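Long-range contact in SUMO1 linked HERC2 ZZ domain (Small ubiquitin-related modifier 1,E3 ubiquitin-protein ligase HERC2) (Homo sapiens, PDB 6WW3), which joins the SUMO1 tail to the ZZ-type zinc finger of the ubiquitin ligase HERC2, a domain that binds histone H3 and SUMO1: residues Ser24-Asn30 against His50-Asn56. Numbering follows the deposited sequence.
Sequences SRFKCRN and HTFGRIN. With ZN (zinc ion), chain D.
Cys28 and His50 meet at a zinc ion, Cys28 SG bonding the metal at 2.3 Å and His50 ND1 bonding it at a similar distance, while Cys31 and His46 complete the site. Asn30 covers one face of the His50 imidazole: its CB sits over the centre of the ring, 3.5 Å from the centroid, with the amide stacked at 21° to the ring. From there Asn30 OD1 takes the backbone N-H of Thr51 (2.9 Å), and one water bridges Asn30 ND2 to Thr51 OG1. Cys28 also meets Phe52. Its CB lies over one face of the phenyl ring, and chi1 (-175°), with SG anti to the backbone N, puts the sulfur over it too, SG 4.5 Å from the centroid. This is the HERC2 part of the fusion, where strands 25-28 and 52-55 pair antiparallel in the three-stranded sheet of the ZZ finger; Arg25 with Ile55 and Lys27 with Gly53 are the hydrogen-bonded pairs. Phe26 shares the face of Cys28 and Phe52 and runs alongside Arg54, whose guanidinium, turned 69° from the ring, receives Phe26 CZ over one face; the Phe26 ring itself stacks with Phe41. Bent at chi3, Arg54 sends NH1 to Asn56 OD1. On the reverse face Ile55 CD1 lies over the Arg25 guanidinium, which is salt-bridged to Asp35, and reaches Lys27 CB at 4.0 Å.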
ATOM      1  N   SER A  24      -3.133   4.373   4.688  1.00  7.94           N
ATOM      2  CA  SER A  24      -3.789   3.290   3.968  1.00  8.60           C
ATOM      3  C   SER A  24      -2.777   2.528   3.123  1.00  8.28           C
ATOM      4  O   SER A  24      -1.871   3.112   2.521  1.00  8.45           O
ATOM      5  CB  SER A  24      -4.926   3.802   3.081  1.00  9.36           C
ATOM      6  OG  SER A  24      -5.999   4.318   3.853  1.00  9.26           O
ATOM      7  N   ARG A  25      -2.941   1.212   3.090  1.00  7.02           N
ATOM      8  CA  ARG A  25      -2.093   0.304   2.332  1.00  7.32           C
ATOM      9  C   ARG A  25      -2.829  -0.150   1.077  1.00  6.59           C
ATOM     10  O   ARG A  25      -4.013  -0.484   1.128  1.00  6.91           O
ATOM     11  CB  ARG A  25      -1.731  -0.903   3.206  1.00  5.84           C
ATOM     12  CG  ARG A  25      -1.249  -2.123   2.467  1.00  4.98           C
ATOM     13  CD  ARG A  25      -1.238  -3.358   3.358  1.00  6.80           C
ATOM     14  NE  ARG A  25      -0.686  -4.508   2.642  1.00  6.99           N
ATOM     15  CZ  ARG A  25      -0.708  -5.766   3.063  1.00  7.95           C
ATOM     16  NH1 ARG A  25      -1.265  -6.079   4.221  1.00  7.66           N
ATOM     17  NH2 ARG A  25      -0.166  -6.717   2.308  1.00  9.39           N
ATOM     18  N   PHE A  26      -2.133  -0.169  -0.051  1.00  7.05           N
ATOM     19  CA  PHE A  26      -2.737  -0.594  -1.313  1.00  6.03           C
ATOM     20  C   PHE A  26      -2.007  -1.832  -1.823  1.00  7.56           C
ATOM     21  O   PHE A  26      -0.886  -1.731  -2.329  1.00  7.28           O
ATOM     22  CB  PHE A  26      -2.715   0.531  -2.347  1.00  5.37           C
ATOM     23  CG  PHE A  26      -3.579   1.705  -1.968  1.00  8.36           C
ATOM     24  CD1 PHE A  26      -4.880   1.803  -2.446  1.00  5.51           C
ATOM     25  CD2 PHE A  26      -3.108   2.680  -1.094  1.00  8.08           C
ATOM     26  CE1 PHE A  26      -5.687   2.871  -2.081  1.00  6.07           C
ATOM     27  CE2 PHE A  26      -3.911   3.748  -0.722  1.00  5.80           C
ATOM     28  CZ  PHE A  26      -5.201   3.841  -1.227  1.00 11.90           C
ATOM     29  N   LYS A  27      -2.657  -2.995  -1.716  1.00  8.42           N
ATOM     30  CA  LYS A  27      -2.070  -4.260  -2.147  1.00  9.05           C
ATOM     31  C   LYS A  27      -2.543  -4.604  -3.556  1.00  5.79           C
ATOM     32  O   LYS A  27      -3.746  -4.617  -3.826  1.00  9.35           O
ATOM     33  CB  LYS A  27      -2.434  -5.393  -1.186  1.00  5.93           C
ATOM     34  CG  LYS A  27      -1.864  -6.762  -1.637  1.00 10.89           C
ATOM     35  CD  LYS A  27      -2.108  -7.857  -0.598  1.00 12.62           C
ATOM     36  CE  LYS A  27      -1.684  -9.241  -1.098  1.00 13.83           C
ATOM     37  NZ  LYS A  27      -0.271  -9.308  -1.585  1.00  9.96           N
ATOM     38  N   CYS A  28      -1.606  -4.877  -4.451  1.00  5.66           N
ATOM     39  CA  CYS A  28      -1.989  -5.276  -5.800  1.00  7.80           C
ATOM     40  C   CYS A  28      -2.634  -6.652  -5.779  1.00  7.51           C
ATOM     41  O   CYS A  28      -2.108  -7.577  -5.156  1.00  8.72           O
ATOM     42  CB  CYS A  28      -0.790  -5.283  -6.742  1.00  5.66           C
ATOM     43  SG  CYS A  28      -1.308  -5.625  -8.431  1.00  6.42           S
ATOM     44  N   ARG A  29      -3.778  -6.789  -6.463  1.00 10.09           N
ATOM     45  CA  ARG A  29      -4.470  -8.074  -6.542  1.00 10.91           C
ATOM     46  C   ARG A  29      -3.885  -9.018  -7.580  1.00 11.06           C
ATOM     47  O   ARG A  29      -4.249 -10.200  -7.590  1.00  9.73           O
ATOM     48  CB  ARG A  29      -5.961  -7.863  -6.853  1.00 13.36           C
ATOM     49  CG  ARG A  29      -6.718  -7.104  -5.760  1.00 13.55           C
ATOM     50  CD  ARG A  29      -8.179  -6.824  -6.124  1.00 21.93           C
ATOM     51  NE  ARG A  29      -8.973  -6.550  -4.920  1.00 23.32           N
ATOM     52  CZ  ARG A  29      -9.614  -5.411  -4.670  1.00 23.69           C
ATOM     53  NH1 ARG A  29     -10.297  -5.271  -3.537  1.00 27.91           N
ATOM     54  NH2 ARG A  29      -9.594  -4.417  -5.547  1.00 22.31           N
ATOM     55  N   ASN A  30      -2.958  -8.554  -8.411  1.00 10.45           N
ATOM     56  CA  ASN A  30      -2.434  -9.342  -9.519  1.00  8.90           C
ATOM     57  C   ASN A  30      -0.977  -9.731  -9.324  1.00 10.75           C
ATOM     58  O   ASN A  30      -0.616 -10.896  -9.514  1.00 12.33           O
ATOM     59  CB  ASN A  30      -2.615  -8.532 -10.796  1.00  8.96           C
ATOM     60  CG  ASN A  30      -4.017  -7.981 -10.909  1.00 12.37           C
ATOM     61  OD1 ASN A  30      -4.337  -6.935 -10.318  1.00 11.73           O
ATOM     62  ND2 ASN A  30      -4.855  -8.645 -11.712  1.00 10.17           N
ATOM     63  N   HIS A  50      -3.667  -4.038 -13.643  1.00 11.12           N
ATOM     64  CA  HIS A  50      -3.735  -4.535 -12.261  1.00 13.09           C
ATOM     65  C   HIS A  50      -4.701  -3.646 -11.464  1.00 12.57           C
ATOM     66  O   HIS A  50      -4.866  -2.539 -11.793  1.00 16.56           O
ATOM     67  CB  HIS A  50      -2.354  -4.644 -11.577  1.00 11.67           C
ATOM     68  CG  HIS A  50      -1.462  -5.606 -12.255  1.00 10.43           C
ATOM     69  ND1 HIS A  50      -0.252  -5.965 -11.774  1.00  9.92           N
ATOM     70  CD2 HIS A  50      -1.614  -6.283 -13.404  1.00 10.02           C
ATOM     71  CE1 HIS A  50       0.307  -6.827 -12.578  1.00  9.14           C
ATOM     72  NE2 HIS A  50      -0.515  -7.059 -13.553  1.00  8.93           N
ATOM     73  N   THR A  51      -5.318  -4.181 -10.436  1.00 12.68           N
ATOM     74  CA  THR A  51      -6.201  -3.448  -9.533  1.00 12.68           C
ATOM     75  C   THR A  51      -5.691  -3.654  -8.117  1.00  9.97           C
ATOM     76  O   THR A  51      -5.170  -4.723  -7.792  1.00  9.30           O
ATOM     77  CB  THR A  51      -7.671  -3.903  -9.621  1.00 16.54           C
ATOM     78  OG1 THR A  51      -7.761  -5.294  -9.290  1.00 20.01           O
ATOM     79  CG2 THR A  51      -8.231  -3.680 -11.029  1.00 17.29           C
ATOM     80  N   PHE A  52      -5.799  -2.617  -7.295  1.00  9.08           N
ATOM     81  CA  PHE A  52      -5.324  -2.645  -5.920  1.00  9.48           C
ATOM     82  C   PHE A  52      -6.486  -2.727  -4.933  1.00 12.34           C
ATOM     83  O   PHE A  52      -7.529  -2.102  -5.136  1.00 14.41           O
ATOM     84  CB  PHE A  52      -4.488  -1.396  -5.622  1.00  9.29           C
ATOM     85  CG  PHE A  52      -3.141  -1.393  -6.280  1.00  7.62           C
ATOM     86  CD1 PHE A  52      -3.014  -1.141  -7.642  1.00  7.38           C
ATOM     87  CD2 PHE A  52      -2.005  -1.642  -5.536  1.00  7.92           C
ATOM     88  CE1 PHE A  52      -1.781  -1.135  -8.245  1.00  8.09           C
ATOM     89  CE2 PHE A  52      -0.752  -1.634  -6.129  1.00  6.61           C
ATOM     90  CZ  PHE A  52      -0.638  -1.382  -7.481  1.00  7.59           C
ATOM     91  N   GLY A  53      -6.284  -3.462  -3.846  1.00 12.40           N
ATOM     92  CA  GLY A  53      -7.226  -3.483  -2.741  1.00 12.90           C
ATOM     93  C   GLY A  53      -6.778  -2.524  -1.657  1.00 11.95           C
ATOM     94  O   GLY A  53      -5.609  -2.511  -1.268  1.00 10.51           O
ATOM     95  N   ARG A  54      -7.707  -1.682  -1.205  1.00  9.37           N
ATOM     96  CA  ARG A  54      -7.387  -0.737  -0.142  1.00 11.49           C
ATOM     97  C   ARG A  54      -7.521  -1.412   1.218  1.00 12.41           C
ATOM     98  O   ARG A  54      -8.598  -1.901   1.574  1.00 12.94           O
ATOM     99  CB  ARG A  54      -8.293   0.488  -0.197  1.00 13.42           C
ATOM    100  CG  ARG A  54      -7.885   1.547   0.819  1.00 11.27           C
ATOM    101  CD  ARG A  54      -9.010   2.561   1.029  1.00 19.26           C
ATOM    102  NE  ARG A  54      -8.926   3.708   0.135  1.00 27.42           N
ATOM    103  CZ  ARG A  54      -8.551   4.928   0.515  1.00 28.96           C
ATOM    104  NH1 ARG A  54      -8.213   5.160   1.777  1.00 25.78           N
ATOM    105  NH2 ARG A  54      -8.510   5.919  -0.368  1.00 23.81           N
ATOM    106  N   ILE A  55      -6.451  -1.373   2.003  1.00  9.90           N
ATOM    107  CA  ILE A  55      -6.422  -1.954   3.337  1.00  8.33           C
ATOM    108  C   ILE A  55      -6.078  -0.816   4.286  1.00 11.47           C
ATOM    109  O   ILE A  55      -4.915  -0.395   4.370  1.00 11.52           O
ATOM    110  CB  ILE A  55      -5.412  -3.105   3.435  1.00  9.66           C
ATOM    111  CG1 ILE A  55      -5.732  -4.151   2.370  1.00  6.84           C
ATOM    112  CG2 ILE A  55      -5.404  -3.729   4.837  1.00  8.21           C
ATOM    113  CD1 ILE A  55      -4.656  -5.169   2.145  1.00  8.38           C
ATOM    114  N   ASN A  56      -7.086  -0.293   4.995  1.00 10.72           N
ATOM    115  CA  ASN A  56      -6.836   0.865   5.849  1.00 13.30           C
ATOM    116  C   ASN A  56      -6.143   0.477   7.146  1.00 11.75           C
ATOM    117  O   ASN A  56      -5.438   1.303   7.735  1.00 11.19           O
ATOM    118  CB  ASN A  56      -8.139   1.610   6.174  1.00 12.27           C
ATOM    119  CG  ASN A  56      -8.727   2.314   4.971  1.00 15.94           C
ATOM    120  OD1 ASN A  56      -8.020   2.954   4.188  1.00 13.29           O
ATOM    121  ND2 ASN A  56     -10.039   2.242   4.846  1.00 16.64           N
TER
HETATM  122 ZN    ZN D2802       0.536  -5.343  -9.809  1.00  9.22          ZN
HETATM  123  O   HOH W   1      -7.143  -6.589 -11.733  1.00 18.17           O